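Local coordinates for EtuB protein (Clostridium kluyveri DSM 555, PDB 3IO0) that probably forms part of the protein shell of a bacterial microcompartment linked to ethanol utilisation, assembling as a trimer of chains that each carry two tandem microcompartment domains, at residues A55-V60 / R129-F134; K61-E66 / R97-I102. One frame throughout, in Å; residues are numbered along the deposited sequence.

Contact 1 (A55-V60 / R129-F134)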
ATOM      1  N   ALA A  55     -19.480   5.532  12.676  1.00 47.69           N
ATOM      2  CA  ALA A  55     -19.464   5.707  14.131  1.00 47.48           C
ATOM      3  C   ALA A  55     -18.972   7.096  14.546  1.00 47.56           C
ATOM      4  O   ALA A  55     -19.534   7.703  15.442  1.00 48.00           O
ATOM      5  CB  ALA A  55     -18.641   4.624  14.789  1.00 47.15           C
ATOM      6  N   ALA A  56     -17.942   7.611  13.885  1.00 47.52           N
ATOM      7  CA  ALA A  56     -17.429   8.931  14.214  1.00 47.67           C
ATOM      8  C   ALA A  56     -18.381  10.057  13.773  1.00 48.16           C
ATOM      9  O   ALA A  56     -18.443  11.117  14.411  1.00 48.05           O
ATOM     10  CB  ALA A  56     -16.051   9.122  13.620  1.00 47.36           C
ATOM     11  N   ASP A  57     -19.122   9.837  12.687  1.00 48.67           N
ATOM     12  CA  ASP A  57     -20.064  10.847  12.223  1.00 49.34           C
ATOM     13  C   ASP A  57     -21.211  10.952  13.230  1.00 49.89           C
ATOM     14  O   ASP A  57     -21.657  12.057  13.560  1.00 50.06           O
ATOM     15  CB  ASP A  57     -20.571  10.534  10.815  1.00 49.37           C
ATOM     16  CG  ASP A  57     -21.111  11.775  10.081  1.00 50.32           C
ATOM     17  OD1 ASP A  57     -20.415  12.822  10.045  1.00 49.49           O
ATOM     18  OD2 ASP A  57     -22.233  11.686   9.518  1.00 51.74           O
ATOM     19  N   GLU A  58     -21.658   9.804  13.745  1.00 50.25           N
ATOM     20  CA  GLU A  58     -22.631   9.764  14.836  1.00 50.83           C
ATOM     21  C   GLU A  58     -22.099  10.576  16.038  1.00 50.43           C
ATOM     22  O   GLU A  58     -22.844  11.321  16.685  1.00 50.79           O
ATOM     23  CB  GLU A  58     -22.913   8.311  15.232  1.00 50.44           C
ATOM     24  CG  GLU A  58     -24.376   8.009  15.586  1.00 52.24           C
ATOM     25  CD  GLU A  58     -24.623   6.516  15.943  1.00 52.96           C
ATOM     26  OE1 GLU A  58     -25.116   6.240  17.061  1.00 55.98           O
ATOM     27  OE2 GLU A  58     -24.327   5.609  15.122  1.00 54.68           O
ATOM     28  N   ALA A  59     -20.796  10.459  16.293  1.00 49.90           N
ATOM     29  CA  ALA A  59     -20.146  11.111  17.420  1.00 49.15           C
ATOM     30  C   ALA A  59     -20.124  12.643  17.358  1.00 48.92           C
ATOM     31  O   ALA A  59     -20.362  13.305  18.363  1.00 48.91           O
ATOM     32  CB  ALA A  59     -18.753  10.566  17.585  1.00 49.07           C
ATOM     33  N   VAL A  60     -19.840  13.214  16.194  1.00 48.71           N
ATOM     34  CA  VAL A  60     -19.748  14.682  16.091  1.00 48.51           C
ATOM     35  C   VAL A  60     -21.134  15.345  16.141  1.00 48.26           C
ATOM     36  O   VAL A  60     -21.300  16.498  16.585  1.00 47.98           O
ATOM     37  CB  VAL A  60     -18.918  15.141  14.842  1.00 48.52           C
ATOM     38  CG1 VAL A  60     -17.634  14.340  14.736  1.00 48.49           C
ATOM     39  CG2 VAL A  60     -19.702  14.997  13.569  1.00 48.47           C
ATOM     40  N   ARG A 129     -28.429  11.437   8.055  1.00 50.08           N
ATOM     41  CA  ARG A 129     -27.873  12.795   8.037  1.00 50.13           C
ATOM     42  C   ARG A 129     -26.382  12.630   7.999  1.00 50.04           C
ATOM     43  O   ARG A 129     -25.773  12.289   9.020  1.00 50.73           O
ATOM     44  CB  ARG A 129     -28.188  13.628   9.296  1.00 50.04           C
ATOM     45  CG  ARG A 129     -29.654  13.924   9.576  1.00 51.49           C
ATOM     46  CD  ARG A 129     -29.953  15.434   9.684  1.00 52.06           C
ATOM     47  NE  ARG A 129     -29.022  16.218  10.512  1.00 50.47           N
ATOM     48  CZ  ARG A 129     -29.057  17.551  10.594  1.00 50.52           C
ATOM     49  NH1 ARG A 129     -29.951  18.242   9.902  1.00 49.45           N
ATOM     50  NH2 ARG A 129     -28.199  18.212  11.358  1.00 51.27           N
ATOM     51  N   ALA A 130     -25.773  12.849   6.842  1.00 49.44           N
ATOM     52  CA  ALA A 130     -24.331  12.893   6.809  1.00 48.78           C
ATOM     53  C   ALA A 130     -23.932  14.196   7.488  1.00 48.50           C
ATOM     54  O   ALA A 130     -24.564  15.224   7.254  1.00 48.49           O
ATOM     55  CB  ALA A 130     -23.838  12.845   5.399  1.00 48.60           C
ATOM     56  N   SER A 131     -22.931  14.152   8.364  1.00 48.17           N
ATOM     57  CA  SER A 131     -22.349  15.400   8.841  1.00 48.11           C
ATOM     58  C   SER A 131     -20.819  15.473   8.695  1.00 47.94           C
ATOM     59  O   SER A 131     -20.245  14.865   7.791  1.00 47.99           O
ATOM     60  CB  SER A 131     -22.883  15.797  10.239  1.00 48.37           C
ATOM     61  OG  SER A 131     -22.017  15.421  11.288  1.00 47.96           O
ATOM     62  N   LEU A 132     -20.175  16.229   9.578  1.00 47.77           N
ATOM     63  CA  LEU A 132     -18.782  16.647   9.423  1.00 47.39           C
ATOM     64  C   LEU A 132     -17.798  15.612   8.888  1.00 47.26           C
ATOM     65  O   LEU A 132     -16.922  15.961   8.088  1.00 47.24           O
ATOM     66  CB  LEU A 132     -18.261  17.215  10.731  1.00 47.45           C
ATOM     67  CG  LEU A 132     -18.960  18.480  11.198  1.00 47.70           C
ATOM     68  CD1 LEU A 132     -18.806  18.611  12.699  1.00 48.89           C
ATOM     69  CD2 LEU A 132     -18.366  19.673  10.490  1.00 49.02           C
ATOM     70  N   ILE A 133     -17.920  14.356   9.319  1.00 46.89           N
ATOM     71  CA  ILE A 133     -17.002  13.329   8.828  1.00 46.69           C
ATOM     72  C   ILE A 133     -17.080  13.200   7.306  1.00 46.79           C
ATOM     73  O   ILE A 133     -16.081  13.434   6.613  1.00 46.95           O
ATOM     74  CB  ILE A 133     -17.202  11.962   9.501  1.00 46.57           C
ATOM     75  CG1 ILE A 133     -16.746  12.024  10.959  1.00 46.72           C
ATOM     76  CG2 ILE A 133     -16.419  10.869   8.760  1.00 46.04           C
ATOM     77  CD1 ILE A 133     -15.234  12.050  11.152  1.00 46.21           C
ATOM     78  N   PHE A 134     -18.267  12.870   6.794  1.00 46.45           N
ATOM     79  CA  PHE A 134     -18.434  12.584   5.378  1.00 46.11           C
ATOM     80  C   PHE A 134     -18.387  13.831   4.534  1.00 46.34           C
ATOM     81  O   PHE A 134     -18.120  13.762   3.333  1.00 46.35           O
ATOM     82  CB  PHE A 134     -19.719  11.811   5.137  1.00 45.99           C
ATOM     83  CG  PHE A 134     -19.791  10.534   5.902  1.00 45.66           C
ATOM     84  CD1 PHE A 134     -18.805   9.566   5.748  1.00 45.46           C
ATOM     85  CD2 PHE A 134     -20.829  10.303   6.798  1.00 45.54           C
ATOM     86  CE1 PHE A 134     -18.853   8.382   6.469  1.00 45.72           C
ATOM     87  CE2 PHE A 134     -20.895   9.114   7.521  1.00 45.81           C
ATOM     88  CZ  PHE A 134     -19.905   8.150   7.357  1.00 45.87           C
TER

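Contact 2 (K61-E66 / R97-I102)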
ATOM      1  N   LYS A  61     -22.125  14.588  15.679  1.00 48.11           N
ATOM      2  CA  LYS A  61     -23.516  14.988  15.759  1.00 48.06           C
ATOM      3  C   LYS A  61     -23.973  15.098  17.228  1.00 48.86           C
ATOM      4  O   LYS A  61     -24.884  15.888  17.565  1.00 49.38           O
ATOM      5  CB  LYS A  61     -24.385  13.999  14.984  1.00 47.37           C
ATOM      6  CG  LYS A  61     -24.439  14.270  13.502  1.00 45.14           C
ATOM      7  CD  LYS A  61     -25.510  13.440  12.820  1.00 42.44           C
ATOM      8  CE  LYS A  61     -24.932  12.196  12.184  1.00 41.32           C
ATOM      9  NZ  LYS A  61     -25.961  11.412  11.475  1.00 39.59           N
ATOM     10  N   GLY A  62     -23.326  14.317  18.093  1.00 49.15           N
ATOM     11  CA  GLY A  62     -23.664  14.281  19.501  1.00 49.45           C
ATOM     12  C   GLY A  62     -22.751  15.071  20.420  1.00 49.76           C
ATOM     13  O   GLY A  62     -22.958  15.072  21.627  1.00 49.97           O
ATOM     14  N   THR A  63     -21.743  15.744  19.874  1.00 50.06           N
ATOM     15  CA  THR A  63     -20.757  16.421  20.724  1.00 50.49           C
ATOM     16  C   THR A  63     -20.271  17.754  20.172  1.00 50.81           C
ATOM     17  O   THR A  63     -20.506  18.104  18.999  1.00 51.22           O
ATOM     18  CB  THR A  63     -19.506  15.567  20.907  1.00 50.65           C
ATOM     19  OG1 THR A  63     -18.960  15.265  19.614  1.00 50.94           O
ATOM     20  CG2 THR A  63     -19.820  14.270  21.670  1.00 50.52           C
ATOM     21  N   ASN A  64     -19.564  18.487  21.021  1.00 50.83           N
ATOM     22  CA  ASN A  64     -18.979  19.741  20.604  1.00 50.93           C
ATOM     23  C   ASN A  64     -17.583  19.522  20.019  1.00 51.33           C
ATOM     24  O   ASN A  64     -16.581  20.052  20.532  1.00 51.78           O
ATOM     25  CB  ASN A  64     -18.939  20.731  21.770  1.00 50.68           C
ATOM     26  CG  ASN A  64     -18.606  22.143  21.325  1.00 49.63           C
ATOM     27  OD1 ASN A  64     -18.521  22.440  20.133  1.00 48.80           O
ATOM     28  ND2 ASN A  64     -18.420  23.019  22.284  1.00 48.84           N
ATOM     29  N   THR A  65     -17.515  18.751  18.939  1.00 51.26           N
ATOM     30  CA  THR A  65     -16.227  18.452  18.318  1.00 51.43           C
ATOM     31  C   THR A  65     -16.140  18.852  16.834  1.00 51.72           C
ATOM     32  O   THR A  65     -17.145  19.152  16.181  1.00 51.91           O
ATOM     33  CB  THR A  65     -15.877  16.980  18.490  1.00 51.31           C
ATOM     34  OG1 THR A  65     -17.022  16.192  18.157  1.00 51.20           O
ATOM     35  CG2 THR A  65     -15.491  16.697  19.933  1.00 51.19           C
ATOM     36  N   GLU A  66     -14.920  18.886  16.312  1.00 51.67           N
ATOM     37  CA  GLU A  66     -14.706  19.163  14.898  1.00 51.41           C
ATOM     38  C   GLU A  66     -13.690  18.165  14.349  1.00 50.85           C
ATOM     39  O   GLU A  66     -13.062  17.426  15.114  1.00 50.79           O
ATOM     40  CB  GLU A  66     -14.229  20.592  14.694  1.00 51.59           C
ATOM     41  CG  GLU A  66     -15.266  21.649  14.996  1.00 53.23           C
ATOM     42  CD  GLU A  66     -14.812  23.037  14.556  1.00 56.26           C
ATOM     43  OE1 GLU A  66     -13.622  23.377  14.768  1.00 57.34           O
ATOM     44  OE2 GLU A  66     -15.645  23.788  13.994  1.00 57.05           O
ATOM     45  N   ARG A  97     -13.161  13.294  24.515  1.00 55.57           N
ATOM     46  CA  ARG A  97     -13.290  11.968  25.119  1.00 55.09           C
ATOM     47  C   ARG A  97     -14.695  11.410  24.900  1.00 55.19           C
ATOM     48  O   ARG A  97     -14.872  10.259  24.507  1.00 54.92           O
ATOM     49  CB  ARG A  97     -12.937  12.009  26.614  1.00 55.22           C
ATOM     50  CG  ARG A  97     -13.017  10.646  27.309  1.00 54.82           C
ATOM     51  CD  ARG A  97     -12.255  10.576  28.617  1.00 54.29           C
ATOM     52  NE  ARG A  97     -11.907   9.183  28.897  1.00 53.32           N
ATOM     53  CZ  ARG A  97     -10.660   8.719  29.021  1.00 53.30           C
ATOM     54  NH1 ARG A  97      -9.617   9.534  28.917  1.00 53.62           N
ATOM     55  NH2 ARG A  97     -10.447   7.432  29.251  1.00 52.42           N
ATOM     56  N   ARG A  98     -15.685  12.257  25.143  1.00 55.38           N
ATOM     57  CA  ARG A  98     -17.084  11.907  24.999  1.00 55.69           C
ATOM     58  C   ARG A  98     -17.394  11.403  23.577  1.00 55.06           C
ATOM     59  O   ARG A  98     -18.054  10.372  23.404  1.00 54.94           O
ATOM     60  CB  ARG A  98     -17.913  13.131  25.366  1.00 56.07           C
ATOM     61  CG  ARG A  98     -19.387  12.902  25.489  1.00 59.10           C
ATOM     62  CD  ARG A  98     -20.096  14.244  25.764  1.00 64.13           C
ATOM     63  NE  ARG A  98     -20.490  14.370  27.166  1.00 67.23           N
ATOM     64  CZ  ARG A  98     -21.427  13.613  27.738  1.00 69.28           C
ATOM     65  NH1 ARG A  98     -22.054  12.669  27.033  1.00 69.75           N
ATOM     66  NH2 ARG A  98     -21.737  13.783  29.017  1.00 69.33           N
ATOM     67  N   ALA A  99     -16.890  12.128  22.576  1.00 54.49           N
ATOM     68  CA  ALA A  99     -17.007  11.751  21.157  1.00 53.67           C
ATOM     69  C   ALA A  99     -16.351  10.403  20.843  1.00 53.19           C
ATOM     70  O   ALA A  99     -16.963   9.543  20.204  1.00 52.97           O
ATOM     71  CB  ALA A  99     -16.423  12.843  20.272  1.00 53.51           C
ATOM     72  N   VAL A 100     -15.107  10.228  21.293  1.00 52.73           N
ATOM     73  CA  VAL A 100     -14.392   8.953  21.162  1.00 52.27           C
ATOM     74  C   VAL A 100     -15.182   7.794  21.789  1.00 52.43           C
ATOM     75  O   VAL A 100     -15.229   6.695  21.228  1.00 52.22           O
ATOM     76  CB  VAL A 100     -12.989   9.025  21.795  1.00 52.09           C
ATOM     77  CG1 VAL A 100     -12.291   7.684  21.714  1.00 51.40           C
ATOM     78  CG2 VAL A 100     -12.161  10.085  21.116  1.00 51.58           C
ATOM     79  N   GLU A 101     -15.803   8.060  22.944  1.00 52.62           N
ATOM     80  CA  GLU A 101     -16.625   7.073  23.652  1.00 52.57           C
ATOM     81  C   GLU A 101     -17.819   6.612  22.821  1.00 52.04           C
ATOM     82  O   GLU A 101     -18.123   5.408  22.776  1.00 51.88           O
ATOM     83  CB  GLU A 101     -17.077   7.596  25.027  1.00 52.81           C
ATOM     84  CG  GLU A 101     -16.115   7.303  26.201  1.00 54.99           C
ATOM     85  CD  GLU A 101     -15.793   5.793  26.406  1.00 58.86           C
ATOM     86  OE1 GLU A 101     -16.244   4.926  25.601  1.00 59.56           O
ATOM     87  OE2 GLU A 101     -15.066   5.475  27.383  1.00 59.68           O
ATOM     88  N   ILE A 102     -18.473   7.573  22.161  1.00 51.49           N
ATOM     89  CA  ILE A 102     -19.574   7.292  21.232  1.00 51.07           C
ATOM     90  C   ILE A 102     -19.094   6.465  20.044  1.00 50.97           C
ATOM     91  O   ILE A 102     -19.707   5.450  19.714  1.00 50.89           O
ATOM     92  CB  ILE A 102     -20.232   8.585  20.687  1.00 50.92           C
ATOM     93  CG1 ILE A 102     -20.894   9.378  21.805  1.00 50.70           C
ATOM     94  CG2 ILE A 102     -21.259   8.265  19.608  1.00 50.59           C
ATOM     95  CD1 ILE A 102     -21.313  10.765  21.384  1.00 50.95           C
TER

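Contact 1 (A55-V60 / R129-F134)
With chi1 at -158°, D57 swings its CG away from the backbone N and out of helix 50-61 to face the turn that opens helix 132-138; the first torsion of I133 sets CG1 back over the backbone of D57. The carboxylate is gripped at both oxygens. D57 OD2 takes S131 N on its syn lone pair at 2.8 Å, in a nearly straight bond (168°). D57 OD1 accepts from I133 N at 3.0 Å, met close to its C-O line although the hydrogen bond is bent at the hydrogen. A weak bond from S131 OG also reaches OD1. D57 thus receives amides at the N-terminus of helix 132-138, where S131, the N-cap residue, makes no capping bond itself; the helix dipole would probably favour the negative charge. In this chain of two tandem BMC domains, the contact joins a helix of the first to the start of a helix that follows the opening hairpin of the second. The F134 ring lies obliquely to the carboxylate, planes 59° apart, with CE2 3.6 Å from D57 CB. Apolar contacts complete the meeting: A56 CB meets I133 CD1 at 3.9 Å, and V60 CG2 touches L132 CD1 at 3.8 Å.

Contact 2 (K61-E66 / R97-I102)
T63 presents both branches of its side chain to helix 93-111, the hydroxyl over A99 and the methyl between R98 and I102. T63 OG1 rests 3.6 Å from A99 CB. At chi1 57°, the hydroxyl of T63 sits between its own backbone N and carbonyl carbon, which turns CG2 along the helix surface above the backbone of A99. From there T63 CG2 approaches I102 CD1 end to end at 3.8 Å and lies 4.1 Å from R98 CG, against the aliphatic part of the arginine; the R98 chain runs extended through its first two torsions and bends at chi3. T65 comes at the same alanine methyl with its own methyl, T65 CG2 standing 4.0 Å from A99 CB, so A99 CB is met by both threonines. No hydrogen bond spans the two segments; the T63 hydroxyl oxygen lies against the A99 methyl, and the other side-chain contacts are between methyl and methylene groups. The hydroxyls are bonded on the side of the loop and the helix before it: T65 OG1 donates to T63 OG1 at 2.6 Å, and T63 OG1 is also bonded to the carbonyl of A59 in helix 50-61. The backbone between them makes an inverse gamma turn centred on N64. This loop connects helix 50-61 to strand 66-71 in the first BMC domain, laid against the side of helix 93-111. A99 also packs on L88 and T65 on A90, both of strand 84-90, while T65 further touches V60 and I102 reaches A59 of helix 50-61.

Overall arrangement
Segments 55-60 and 61-66 are consecutive in the chain, so helix 50-61 supplies one side of contact 1 and the turn after it one side of contact 2. The centres of the two contacts are about 10 Å apart, and contact 2 is nested within the loop of chain that contact 1 closes. They also meet in space. K61 NZ lies 2.6 Å from R129 O, a probable hydrogen bond back to the second domain, and A59 packs on the backbone of A99. Contact 1 joins the two BMC domains, whereas contact 2 lies inside the first. Neither pair of segments touches another chain of the trimer.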